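PDB 2OUW: alkylhydroperoxidase AhpD core from Rhodospirillum rubrum, which probably acts as an oxidoreductase of the carboxymuconolactone decarboxylase family, related to the alkylhydroperoxidase AhpD. Local coordinates for residues K98-T101 against P102-A106. Residues are numbered along the deposited sequence; the frame is centred on the assembly and turned at random.
Sequences KGMT and PAQHA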
loop_
_atom_site.group_PDB
_atom_site.type_symbol
_atom_site.label_atom_id
_atom_site.label_comp_id
_atom_site.label_asym_id
_atom_site.label_seq_id
_atom_site.Cartn_x
_atom_site.Cartn_y
_atom_site.Cartn_z
ATOM N N LYS B 98 -16.586 22.222 -0.153
ATOM C CA LYS B 98 -16.327 22.900 -1.415
ATOM C C LYS B 98 -17.380 22.640 -2.515
ATOM O O LYS B 98 -17.139 22.928 -3.691
ATOM C CB LYS B 98 -14.863 22.664 -1.847
ATOM C CG LYS B 98 -13.853 23.414 -0.899
ATOM C CD LYS B 98 -12.406 22.872 -0.972
ATOM C CE LYS B 98 -11.575 23.068 0.351
ATOM N NZ LYS B 98 -10.117 22.558 0.278
ATOM N N GLY B 99 -18.555 22.134 -2.143
ATOM C CA GLY B 99 -19.678 21.972 -3.077
ATOM C C GLY B 99 -19.948 20.592 -3.669
ATOM O O GLY B 99 -20.841 20.440 -4.506
HETATM N N MSE B 100 -19.200 19.569 -3.249
HETATM C CA MSE B 100 -19.428 18.217 -3.775
HETATM C C MSE B 100 -20.865 17.782 -3.521
HETATM O O MSE B 100 -21.350 17.821 -2.387
HETATM C CB MSE B 100 -18.462 17.208 -3.155
HETATM C CG MSE B 100 -18.513 15.854 -3.855
HETATM SE SE MSE B 100 -17.221 14.638 -3.214
HETATM C CE MSE B 100 -18.018 14.591 -1.415
ATOM N N THR B 101 -21.546 17.448 -4.611
ATOM C CA THR B 101 -22.896 16.917 -4.605
ATOM C C THR B 101 -22.867 15.398 -4.363
ATOM O O THR B 101 -21.822 14.750 -4.543
ATOM C CB THR B 101 -23.605 17.188 -5.951
ATOM O OG1 THR B 101 -22.939 16.488 -7.010
ATOM C CG2 THR B 101 -23.657 18.690 -6.262
ATOM N N PRO B 102 -24.005 14.827 -3.924
ATOM C CA PRO B 102 -24.177 13.367 -3.893
ATOM C C PRO B 102 -23.794 12.671 -5.188
ATOM O O PRO B 102 -23.076 11.663 -5.162
ATOM C CB PRO B 102 -25.669 13.202 -3.625
ATOM C CG PRO B 102 -26.008 14.378 -2.805
ATOM C CD PRO B 102 -25.171 15.516 -3.352
ATOM N N ALA B 103 -24.289 13.190 -6.310
ATOM C CA ALA B 103 -23.939 12.657 -7.626
ATOM C C ALA B 103 -22.411 12.648 -7.868
ATOM O O ALA B 103 -21.849 11.662 -8.359
ATOM C CB ALA B 103 -24.617 13.467 -8.675
ATOM N N GLN B 104 -21.752 13.756 -7.530
ATOM C CA GLN B 104 -20.312 13.870 -7.720
ATOM C C GLN B 104 -19.566 12.901 -6.806
ATOM O O GLN B 104 -18.642 12.236 -7.238
ATOM C CB GLN B 104 -19.835 15.305 -7.471
ATOM C CG GLN B 104 -20.237 16.288 -8.574
ATOM C CD GLN B 104 -19.930 17.719 -8.200
ATOM O OE1 GLN B 104 -20.090 18.129 -7.053
ATOM N NE2 GLN B 104 -19.488 18.495 -9.176
ATOM N N HIS B 105 -20.002 12.817 -5.554
ATOM C CA HIS B 105 -19.422 11.887 -4.584
ATOM C C HIS B 105 -19.497 10.445 -5.062
ATOM O O HIS B 105 -18.531 9.688 -4.952
ATOM C CB HIS B 105 -20.151 12.038 -3.230
ATOM C CG HIS B 105 -19.431 11.394 -2.085
ATOM N ND1 HIS B 105 -20.003 11.232 -0.847
ATOM C CD2 HIS B 105 -18.181 10.878 -1.990
ATOM C CE1 HIS B 105 -19.134 10.658 -0.033
ATOM N NE2 HIS B 105 -18.018 10.432 -0.701
ATOM N N ALA B 106 -20.647 10.075 -5.612
ATOM C CA ALA B 106 -20.888 8.718 -6.062
ATOM C C ALA B 106 -19.932 8.383 -7.203
ATOM O O ALA B 106 -19.356 7.291 -7.254
ATOM C CB ALA B 106 -22.308 8.564 -6.489
HETATM O O HOH W 1 -20.479 20.819 -7.239
#
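Thr-101 and Gln-104 grip each other in a capping box at the start of helix 102-125. Thr-101, the N-cap, has its OG1 between backbone N and carbonyl carbon (chi1 64°), facing the first turn, where it accepts from Gln-104 N at 3.0 Å. Threonine suits this place because its short side chain can stand in for a missing backbone acceptor, while Pro-102, with no N-H to satisfy, suits the first turn. Thr-101 O accepts from His-105 N, 2.8 Å away, and opens the helix's own hydrogen bonding. Gln-104 returns the bond. Its CB packs beside Met-100 CG, its CG and CD lie 3.1 and 3.5 Å from Thr-101 OG1, and the extended chain carries OE1 back to Thr-101 N, 2.9 Å away; that N-H comes in the carbonyl plane, on a lone pair, and nearly straight at 169°. OE1 also receives a bond from a water, which donates to Gly-99 O as well. Replacing Gln-104 by an alanine would probably leave Thr-101 N without its acceptor and the water without one of its acceptors. Selenomethionine Met-100 bends at chi3 (64°) to lay CE over one face of the buried His-105 ring, 3.8 Å from its centroid; His-105 also packs on Val-5 of a second subunit. Gly-99 adopts the positive phi of a Schellman motif ending helix 85-97, where a CB would jam against Lys-98 O. The short link between helices 85-97 and 102-125 is thus fixed by reciprocal polar bonds at the more exposed Thr-101 and by a CH-pi contact between buried selenomethionine and histidine.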